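Local coordinates for chymotrypsin-like serine protease (Equine arteritis virus, PDB 1MBM), which is a chymotrypsin-like serine proteinase that probably cleaves the viral replicase polyprotein during arterivirus replication, at residues Ala137-Thr140 / Leu146-Ala149; Leu52-Lys55 / Phe60-Ala63. All coordinates share one frame; numbering follows the deposited sequence.

Contact 1 (Ala137-Thr140 / Leu146-Ala149); sequences AYVT and LLGA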
ATOM      1  N   ALA A 137      -6.021   1.794  -7.465  1.00  8.01           N
ATOM      2  CA  ALA A 137      -5.739   1.097  -6.220  1.00  7.95           C
ATOM      3  C   ALA A 137      -6.633   1.639  -5.105  1.00 10.75           C
ATOM      4  O   ALA A 137      -7.022   2.797  -5.129  1.00 11.62           O
ATOM      5  CB  ALA A 137      -4.260   1.273  -5.841  1.00  6.28           C
ATOM      6  N   TYR A 138      -6.972   0.791  -4.141  1.00  9.60           N
ATOM      7  CA  TYR A 138      -7.702   1.244  -2.967  1.00 10.31           C
ATOM      8  C   TYR A 138      -6.835   0.893  -1.762  1.00 10.77           C
ATOM      9  O   TYR A 138      -6.308  -0.219  -1.679  1.00  9.18           O
ATOM     10  CB  TYR A 138      -9.079   0.590  -2.871  1.00  9.69           C
ATOM     11  CG  TYR A 138      -9.945   0.795  -4.091  1.00 11.64           C
ATOM     12  CD1 TYR A 138     -10.502   2.035  -4.376  1.00  7.98           C
ATOM     13  CD2 TYR A 138     -10.214  -0.262  -4.961  1.00 14.82           C
ATOM     14  CE1 TYR A 138     -11.294   2.225  -5.503  1.00  9.03           C
ATOM     15  CE2 TYR A 138     -11.011  -0.086  -6.085  1.00 13.40           C
ATOM     16  CZ  TYR A 138     -11.551   1.155  -6.348  1.00 12.58           C
ATOM     17  OH  TYR A 138     -12.350   1.325  -7.458  1.00 13.29           O
ATOM     18  N   VAL A 139      -6.652   1.854  -0.859  1.00  7.88           N
ATOM     19  CA  VAL A 139      -5.785   1.676   0.300  1.00  6.64           C
ATOM     20  C   VAL A 139      -6.529   1.967   1.605  1.00  7.83           C
ATOM     21  O   VAL A 139      -7.211   2.971   1.720  1.00  8.70           O
ATOM     22  CB  VAL A 139      -4.557   2.603   0.201  1.00  6.73           C
ATOM     23  CG1 VAL A 139      -3.724   2.582   1.499  1.00  5.09           C
ATOM     24  CG2 VAL A 139      -3.696   2.249  -1.037  1.00  7.29           C
ATOM     25  N   THR A 140      -6.401   1.095   2.595  1.00  7.12           N
ATOM     26  CA  THR A 140      -7.091   1.336   3.852  1.00  9.60           C
ATOM     27  C   THR A 140      -6.111   1.828   4.903  1.00 10.57           C
ATOM     28  O   THR A 140      -5.094   1.176   5.137  1.00  8.57           O
ATOM     29  CB  THR A 140      -7.772   0.055   4.352  1.00  9.35           C
ATOM     30  OG1 THR A 140      -8.805  -0.343   3.431  1.00 13.46           O
ATOM     31  CG2 THR A 140      -8.525   0.334   5.656  1.00 11.56           C
ATOM     32  N   LEU A 146     -11.057   4.357   3.714  1.00  6.23           N
ATOM     33  CA  LEU A 146     -10.660   3.849   2.415  1.00  8.48           C
ATOM     34  C   LEU A 146     -10.181   4.993   1.505  1.00  9.79           C
ATOM     35  O   LEU A 146     -10.924   5.943   1.247  1.00 10.30           O
ATOM     36  CB  LEU A 146     -11.808   3.058   1.755  1.00 10.16           C
ATOM     37  CG  LEU A 146     -11.442   2.329   0.455  1.00 15.06           C
ATOM     38  CD1 LEU A 146     -10.713   0.990   0.723  1.00 15.63           C
ATOM     39  CD2 LEU A 146     -12.665   2.096  -0.389  1.00 13.31           C
ATOM     40  N   LEU A 147      -8.927   4.921   1.059  1.00  6.06           N
ATOM     41  CA  LEU A 147      -8.374   5.907   0.141  1.00  7.09           C
ATOM     42  C   LEU A 147      -8.507   5.359  -1.266  1.00  4.78           C
ATOM     43  O   LEU A 147      -8.369   4.152  -1.465  1.00  6.11           O
ATOM     44  CB  LEU A 147      -6.876   6.133   0.410  1.00  8.93           C
ATOM     45  CG  LEU A 147      -6.427   6.441   1.847  1.00 13.58           C
ATOM     46  CD1 LEU A 147      -4.910   6.694   1.900  1.00 15.15           C
ATOM     47  CD2 LEU A 147      -7.209   7.610   2.434  1.00  9.67           C
ATOM     48  N   GLY A 148      -8.769   6.240  -2.229  1.00  2.71           N
ATOM     49  CA  GLY A 148      -8.845   5.870  -3.634  1.00  3.28           C
ATOM     50  C   GLY A 148     -10.236   5.748  -4.256  1.00  5.79           C
ATOM     51  O   GLY A 148     -10.353   5.403  -5.430  1.00  7.74           O
ATOM     52  N   ALA A 149     -11.285   6.047  -3.493  1.00  5.00           N
ATOM     53  CA  ALA A 149     -12.663   5.839  -3.963  1.00  8.46           C
ATOM     54  C   ALA A 149     -13.405   7.082  -4.447  1.00  7.94           C
ATOM     55  O   ALA A 149     -14.576   6.990  -4.835  1.00  6.79           O
ATOM     56  CB  ALA A 149     -13.474   5.155  -2.883  1.00  8.96           C
TER
HETATM   57  O   HOH W   1      -8.110   5.030  -6.734  1.00 16.22           O
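Leu146 places its CG anti to the backbone N (chi1 -173°), and with chi2 near 80° this brings CD1 against Tyr138 and Thr140 on the facing strand. Tyr138 turns its CG beside its own backbone N, and its ring extends past Gly148 to Ala149. Its CE1 lies 3.3 Å from Gly148 O. These groups meet on an antiparallel beta hairpin, strand 136-140 with the short strand 146-147. The hairpin belongs to the second barrel of the chymotrypsin-like fold. Leu146 CD1 packs on Tyr138 CB at 4.0 Å and lies 3.6 Å from Thr140 OG1. That hydroxyl is hydrogen-bonded to Thr129 OG1 on strand 123-132, so the leucine methyl covers a polar atom that already has a partner. Thr140 also touches Asp59, probably the acid of the catalytic triad.

Val139 and Leu147 form a hydrogen-bonded pair, and their side chains share the other face of the hairpin. The bond from Leu147 N to Val139 O is 2.7 Å long and nearly straight (172° at the hydrogen), with the donor in the carbonyl plane. The return bond from Val139 N to Leu147 O measures 2.9 Å, and here the donor is tilted from the plane. The same Leu147 O receives a CA-H...O contact from Tyr138 CA at 3.3 Å. It therefore takes one conventional bond and one weaker one. Val139 also touches Trp89 on strand 85-91.

The pairing stops after Leu147. Gly148, with a positive phi, leads the chain into a loop. Ala149 CA sits at the edge of the Tyr138 ring, and the phenol OH is hydrogen-bonded to Asn132 ND2. A water lies 3.0 Å from Ala137 O and 2.6 Å from Gly148 O, though it cannot donate to every acceptor near it at once.

Contact 2 (Leu52-Lys55 / Phe60-Ala63); sequences LTFK and FAEA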
ATOM      1  N   LEU A  52      -1.044 -16.151  13.314  1.00  8.17           N
ATOM      2  CA  LEU A  52      -1.390 -14.976  14.105  1.00  9.85           C
ATOM      3  C   LEU A  52      -2.888 -14.651  14.132  1.00  8.73           C
ATOM      4  O   LEU A  52      -3.620 -15.025  13.229  1.00  9.35           O
ATOM      5  CB  LEU A  52      -0.666 -13.770  13.527  1.00  8.82           C
ATOM      6  CG  LEU A  52       0.841 -13.938  13.348  1.00 13.78           C
ATOM      7  CD1 LEU A  52       1.351 -13.077  12.200  1.00 18.42           C
ATOM      8  CD2 LEU A  52       1.534 -13.606  14.630  1.00 11.29           C
ATOM      9  N   THR A  53      -3.307 -13.930  15.172  1.00  8.07           N
ATOM     10  CA  THR A  53      -4.677 -13.427  15.315  1.00  9.82           C
ATOM     11  C   THR A  53      -4.632 -11.912  15.076  1.00  8.17           C
ATOM     12  O   THR A  53      -3.725 -11.237  15.568  1.00  5.77           O
ATOM     13  CB  THR A  53      -5.220 -13.755  16.724  1.00 10.14           C
ATOM     14  OG1 THR A  53      -5.676 -15.114  16.749  1.00 19.47           O
ATOM     15  CG2 THR A  53      -6.485 -12.981  17.030  1.00 21.14           C
ATOM     16  N   PHE A  54      -5.612 -11.380  14.345  1.00  4.44           N
ATOM     17  CA  PHE A  54      -5.583  -9.979  13.931  1.00  8.57           C
ATOM     18  C   PHE A  54      -6.732  -9.115  14.446  1.00  8.86           C
ATOM     19  O   PHE A  54      -7.892  -9.516  14.413  1.00 10.96           O
ATOM     20  CB  PHE A  54      -5.607  -9.896  12.398  1.00  8.88           C
ATOM     21  CG  PHE A  54      -4.363 -10.413  11.737  1.00  9.94           C
ATOM     22  CD1 PHE A  54      -4.168 -11.784  11.563  1.00 10.02           C
ATOM     23  CD2 PHE A  54      -3.395  -9.534  11.271  1.00 10.05           C
ATOM     24  CE1 PHE A  54      -3.016 -12.264  10.946  1.00  7.52           C
ATOM     25  CE2 PHE A  54      -2.241 -10.008  10.669  1.00  8.79           C
ATOM     26  CZ  PHE A  54      -2.057 -11.390  10.502  1.00  7.05           C
ATOM     27  N   LYS A  55      -6.408  -7.916  14.903  1.00  7.38           N
ATOM     28  CA  LYS A  55      -7.450  -6.949  15.209  1.00 10.15           C
ATOM     29  C   LYS A  55      -7.681  -6.156  13.923  1.00  9.95           C
ATOM     30  O   LYS A  55      -6.733  -5.816  13.208  1.00  8.77           O
ATOM     31  CB  LYS A  55      -7.054  -6.044  16.374  1.00 13.68           C
ATOM     32  CG  LYS A  55      -6.556  -6.826  17.590  1.00 22.79           C
ATOM     33  CD  LYS A  55      -6.950  -6.168  18.907  1.00 32.40           C
ATOM     34  CE  LYS A  55      -6.493  -4.716  18.974  1.00 36.94           C
ATOM     35  NZ  LYS A  55      -7.012  -4.046  20.204  1.00 39.58           N
ATOM     36  N   PHE A  60      -8.059  -2.914   7.198  1.00  4.76           N
ATOM     37  CA  PHE A  60      -6.731  -2.818   7.829  1.00  8.25           C
ATOM     38  C   PHE A  60      -6.629  -3.840   8.962  1.00  7.38           C
ATOM     39  O   PHE A  60      -7.418  -3.785   9.898  1.00  8.26           O
ATOM     40  CB  PHE A  60      -6.503  -1.412   8.415  1.00  7.78           C
ATOM     41  CG  PHE A  60      -5.100  -1.195   8.939  1.00 10.07           C
ATOM     42  CD1 PHE A  60      -4.767  -1.538  10.246  1.00  7.13           C
ATOM     43  CD2 PHE A  60      -4.114  -0.659   8.116  1.00  8.73           C
ATOM     44  CE1 PHE A  60      -3.474  -1.337  10.736  1.00 11.80           C
ATOM     45  CE2 PHE A  60      -2.826  -0.463   8.596  1.00 12.23           C
ATOM     46  CZ  PHE A  60      -2.508  -0.801   9.907  1.00 10.18           C
ATOM     47  N   ALA A  61      -5.667  -4.759   8.881  1.00  5.42           N
ATOM     48  CA  ALA A  61      -5.515  -5.812   9.893  1.00  7.45           C
ATOM     49  C   ALA A  61      -4.146  -5.793  10.570  1.00  8.13           C
ATOM     50  O   ALA A  61      -3.118  -5.773   9.907  1.00  6.80           O
ATOM     51  CB  ALA A  61      -5.770  -7.183   9.274  1.00  5.32           C
ATOM     52  N   GLU A  62      -4.134  -5.821  11.894  1.00  9.41           N
ATOM     53  CA  GLU A  62      -2.880  -5.770  12.635  1.00  6.15           C
ATOM     54  C   GLU A  62      -2.785  -6.869  13.685  1.00  8.12           C
ATOM     55  O   GLU A  62      -3.708  -7.048  14.494  1.00  4.67           O
ATOM     56  CB  GLU A  62      -2.742  -4.397  13.323  1.00  6.35           C
ATOM     57  CG  GLU A  62      -1.655  -4.313  14.387  1.00  6.21           C
ATOM     58  CD  GLU A  62      -1.658  -2.963  15.101  1.00  9.61           C
ATOM     59  OE1 GLU A  62      -1.475  -1.934  14.436  1.00  8.11           O
ATOM     60  OE2 GLU A  62      -1.859  -2.928  16.323  1.00  9.63           O
ATOM     61  N   ALA A  63      -1.661  -7.585  13.679  1.00  6.72           N
ATOM     62  CA  ALA A  63      -1.367  -8.591  14.699  1.00  6.77           C
ATOM     63  C   ALA A  63      -0.129  -8.178  15.466  1.00  8.26           C
ATOM     64  O   ALA A  63       0.722  -7.452  14.943  1.00  8.00           O
ATOM     65  CB  ALA A  63      -1.122  -9.958  14.059  1.00  5.45           C
TER
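Ala63 CB sits over one face of the Phe54 ring, offset toward the rim. It lies 3.7 Å from the ring centroid and 19° off the normal, a CH-pi contact. The same methyl is 3.3 Å from Thr53 O and packs on Leu52 CB at 3.9 Å, so Leu52, Thr53 and Phe54 all touch it. Ala61 CB meets Phe54 CD2 at 3.9 Å. Glu62 N lies in the plane of the ring, at its edge. With CG anti to the carbonyl carbon (chi1 -68°) and chi2 near 80°, the Phe54 ring turns a face to Ala63 CB.

The two segments are the arms of a beta hairpin in the first, six-stranded barrel of the chymotrypsin-like fold. Lys55 and Glu62 are its hydrogen-bonded pair. Glu62 N gives a nearly straight 2.9 Å bond to Lys55 O. Lys55 N answers to Glu62 O, tilted from the carbonyl plane.

Further out, Phe54 also touches Ala41, Thr30 and Val35, of strands 40-45 and 25-31 and helix 32-35. Glu62 points its carboxylate to a salt bridge between OE2 and Arg22 NH2. Lys55, bent at chi2 and chi3, carries NZ to 6.5 Å from Glu62 OE2, too far for a salt bridge.

How the contacts relate
From the N terminus, contact 2 comes first. It closes the short turn between strands 48-57 and 60-65, within the first barrel. The chain then runs on into the second barrel, where contact 1 closes the turn between strands 136-140 and 146-147. The two loops follow in series and neither nest nor cross. Their centres are about 19 Å apart, yet their edges touch: Thr140 CG2 packs on Phe60 N at 3.6 Å. Phe60 also meets Pro142 in the turn of contact 1. The two hairpins thus meet beside Asp59, the probable acid of the active site, which in this fold lies between the barrels.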